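Local coordinates for protein lysozyme, putative (Bacillus anthracis, PDB 2WAG) that probably hydrolyses the glycan strands of bacterial cell-wall peptidoglycan, as a family GH25 lysozyme thought to act with retention of anomeric configuration, at residues A41-T46 and M68-Y73. Numbering follows the deposited sequence.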
ATOM      1  N   ALA A  41      18.159   6.612  -5.424  1.00  8.41           N
ATOM      2  CA  ALA A  41      17.130   5.763  -5.967  1.00  8.47           C
ATOM      3  C   ALA A  41      17.546   4.296  -5.862  1.00  8.18           C
ATOM      4  O   ALA A  41      18.627   3.973  -6.159  1.00  9.13           O
ATOM      5  CB  ALA A  41      16.804   6.134  -7.347  1.00 10.08           C
ATOM      6  N   PHE A  42      16.634   3.461  -5.431  1.00  7.55           N
ATOM      7  CA  PHE A  42      16.783   2.014  -5.583  1.00  7.65           C
ATOM      8  C   PHE A  42      15.743   1.541  -6.594  1.00  7.31           C
ATOM      9  O   PHE A  42      14.544   1.795  -6.424  1.00  8.85           O
ATOM     10  CB  PHE A  42      16.598   1.299  -4.244  1.00  7.13           C
ATOM     11  CG  PHE A  42      17.764   1.467  -3.293  1.00  7.79           C
ATOM     12  CD1 PHE A  42      18.954   0.778  -3.506  1.00  8.30           C
ATOM     13  CD2 PHE A  42      17.673   2.312  -2.204  1.00  9.27           C
ATOM     14  CE1 PHE A  42      20.028   0.920  -2.632  1.00  8.49           C
ATOM     15  CE2 PHE A  42      18.757   2.462  -1.320  1.00  9.85           C
ATOM     16  CZ  PHE A  42      19.926   1.765  -1.546  1.00  8.92           C
ATOM     17  N   ILE A  43      16.204   0.885  -7.653  1.00  7.26           N
ATOM     18  CA  ILE A  43      15.369   0.527  -8.771  1.00  8.03           C
ATOM     19  C   ILE A  43      15.197  -0.977  -8.823  1.00  7.35           C
ATOM     20  O   ILE A  43      16.179  -1.713  -8.756  1.00  7.41           O
ATOM     21  CB  ILE A  43      16.043   1.003 -10.083  1.00  8.54           C
ATOM     22  CG1 ILE A  43      16.295   2.519 -10.063  1.00 10.08           C
ATOM     23  CG2 ILE A  43      15.234   0.564 -11.322  1.00  9.55           C
ATOM     24  CD1 ILE A  43      17.243   2.951 -11.148  1.00 10.92           C
ATOM     25  N   LYS A  44      13.964  -1.470  -8.943  1.00  7.44           N
ATOM     26  CA  LYS A  44      13.774  -2.923  -9.048  1.00  6.99           C
ATOM     27  C   LYS A  44      14.417  -3.452 -10.327  1.00  7.27           C
ATOM     28  O   LYS A  44      14.133  -2.937 -11.417  1.00  7.84           O
ATOM     29  CB  LYS A  44      12.302  -3.296  -9.069  1.00  7.79           C
ATOM     30  CG  LYS A  44      12.133  -4.811  -9.063  1.00  7.64           C
ATOM     31  CD  LYS A  44      10.659  -5.224  -9.038  1.00  8.20           C
ATOM     32  CE  LYS A  44      10.527  -6.743  -9.113  1.00  8.18           C
ATOM     33  NZ  LYS A  44       9.089  -7.139  -9.173  1.00  8.77           N
ATOM     34  N   ALA A  45      15.266  -4.479 -10.187  1.00  7.38           N
ATOM     35  CA  ALA A  45      15.856  -5.155 -11.336  1.00  7.30           C
ATOM     36  C   ALA A  45      15.191  -6.489 -11.597  1.00  7.70           C
ATOM     37  O   ALA A  45      14.716  -6.737 -12.703  1.00  9.55           O
ATOM     38  CB  ALA A  45      17.356  -5.350 -11.107  1.00  8.04           C
ATOM     39  N   THR A  46      15.195  -7.357 -10.598  1.00  7.76           N
ATOM     40  CA  THR A  46      14.851  -8.758 -10.786  1.00  7.56           C
ATOM     41  C   THR A  46      13.911  -9.232  -9.687  1.00  7.48           C
ATOM     42  O   THR A  46      13.799  -8.617  -8.591  1.00  7.37           O
ATOM     43  CB  THR A  46      16.128  -9.636 -10.787  1.00  7.35           C
ATOM     44  OG1 THR A  46      16.960  -9.252  -9.685  1.00  8.36           O
ATOM     45  CG2 THR A  46      16.902  -9.427 -12.040  1.00  9.09           C
ATOM     46  N   MET A  68      22.214  11.640  -8.754  0.50 10.41           N
ATOM     47  CA  MET A  68      21.708  10.809  -7.655  0.50  9.32           C
ATOM     48  C   MET A  68      22.562   9.575  -7.462  0.50  9.35           C
ATOM     49  O   MET A  68      23.126   9.059  -8.425  0.50  9.85           O
ATOM     50  CB  MET A  68      20.266  10.354  -7.923  0.50  9.22           C
ATOM     51  CG  MET A  68      19.250  11.535  -8.040  0.50  7.89           C
ATOM     52  SD  MET A  68      17.592  11.142  -8.696  0.50  9.72           S
ATOM     53  CE  MET A  68      17.096  10.062  -7.354  0.50  8.69           C
ATOM     54  N   ARG A  69      22.640   9.081  -6.233  1.00  9.46           N
ATOM     55  CA  ARG A  69      23.277   7.778  -6.013  1.00  9.41           C
ATOM     56  C   ARG A  69      22.237   6.718  -6.353  1.00  9.26           C
ATOM     57  O   ARG A  69      21.083   6.828  -5.937  1.00  9.90           O
ATOM     58  CB  ARG A  69      23.749   7.634  -4.572  1.00 10.44           C
ATOM     59  CG  ARG A  69      24.770   8.688  -4.149  1.00 11.06           C
ATOM     60  CD  ARG A  69      25.722   8.167  -3.078  1.00 11.73           C
ATOM     61  NE  ARG A  69      26.569   7.139  -3.666  1.00 11.44           N
ATOM     62  CZ  ARG A  69      27.286   6.258  -2.978  1.00 11.26           C
ATOM     63  NH1 ARG A  69      27.986   5.333  -3.640  1.00 12.24           N
ATOM     64  NH2 ARG A  69      27.301   6.305  -1.659  1.00 11.90           N
ATOM     65  N   VAL A  70      22.638   5.693  -7.103  1.00  8.96           N
ATOM     66  CA  VAL A  70      21.676   4.746  -7.644  1.00  8.99           C
ATOM     67  C   VAL A  70      22.057   3.307  -7.311  1.00  8.46           C
ATOM     68  O   VAL A  70      23.228   2.912  -7.445  1.00  9.23           O
ATOM     69  CB  VAL A  70      21.552   4.893  -9.193  1.00  9.75           C
ATOM     70  CG1 VAL A  70      20.515   3.947  -9.750  1.00 11.77           C
ATOM     71  CG2 VAL A  70      21.227   6.315  -9.568  1.00 10.45           C
ATOM     72  N   GLY A  71      21.076   2.522  -6.865  1.00  8.55           N
ATOM     73  CA  GLY A  71      21.273   1.105  -6.636  1.00  8.75           C
ATOM     74  C   GLY A  71      20.109   0.329  -7.221  1.00  8.33           C
ATOM     75  O   GLY A  71      19.121   0.910  -7.705  1.00  8.61           O
ATOM     76  N   ALA A  72      20.214  -0.991  -7.155  1.00  7.80           N
ATOM     77  CA  ALA A  72      19.163  -1.887  -7.658  1.00  7.84           C
ATOM     78  C   ALA A  72      18.725  -2.842  -6.575  1.00  7.35           C
ATOM     79  O   ALA A  72      19.510  -3.192  -5.696  1.00  8.26           O
ATOM     80  CB  ALA A  72      19.686  -2.677  -8.867  1.00  9.17           C
ATOM     81  N   TYR A  73      17.470  -3.280  -6.646  1.00  7.14           N
ATOM     82  CA  TYR A  73      16.991  -4.293  -5.724  1.00  6.36           C
ATOM     83  C   TYR A  73      16.468  -5.539  -6.414  1.00  6.19           C
ATOM     84  O   TYR A  73      16.001  -5.498  -7.564  1.00  7.06           O
ATOM     85  CB  TYR A  73      15.973  -3.743  -4.715  1.00  6.82           C
ATOM     86  CG  TYR A  73      14.542  -3.489  -5.144  1.00  5.81           C
ATOM     87  CD1 TYR A  73      13.582  -4.505  -5.101  1.00  7.37           C
ATOM     88  CD2 TYR A  73      14.125  -2.191  -5.459  1.00  7.06           C
ATOM     89  CE1 TYR A  73      12.246  -4.218  -5.384  1.00  7.24           C
ATOM     90  CE2 TYR A  73      12.787  -1.891  -5.721  1.00  7.32           C
ATOM     91  CZ  TYR A  73      11.861  -2.919  -5.693  1.00  7.00           C
ATOM     92  OH  TYR A  73      10.525  -2.692  -5.947  1.00  8.62           O
TER
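Ala41, Ile43 and Ala45 carry the backbone bonding to 68-73, each reaching the neighbouring strand in the regular parallel pattern. Ala41 N donates to Arg69 O and Ala41 O accepts Gly71 N; Ile43 N then donates to Gly71 O at 2.9 Å and Ile43 O receives Tyr73 N. The last of the five bonds, Ala45 N to Tyr73 O at 2.9 Å, is almost straight (176°), whereas Tyr73 N approaches Ile43 O from well above its carbonyl plane. Ala72 CA adds a C-H contact to that same oxygen, 3.2 Å from Ile43 O.

Beyond the backbone, the Tyr73 ring lies across strand 41-46 at Lys44. Its chi1 of 77° sets CG between the backbone N and the carbonyl carbon, which swings the ring over the partner strand; Lys44 CB sits over one face as a CH-pi contact, 3.8 Å from the ring centroid. The extended lysine chain continues past the phenol to a salt bridge with Glu47, while Lys44 NZ hydrogen-bonds to O, and Tyr73 OH to N, of Ser3 in the expression tag of the second subunit. Along the same face, Phe42 CD1 packs against Gly71, 3.9 Å from its CA. On the other face Ile43 CD1 meets Val70 CG1 at 3.7 Å, and Ala45 CB meets Ala72 CB.

These are adjacent parallel strands of the TIM-like barrel, joined by a beta-alpha-beta crossover through helix 56-64. That helix covers Ile43, Ala45 and Val70, helix 82-92 covers Ala72, and Phe42 points inward to Trp164 and Phe182. Strands 17-21 and 103-106 flank the pair.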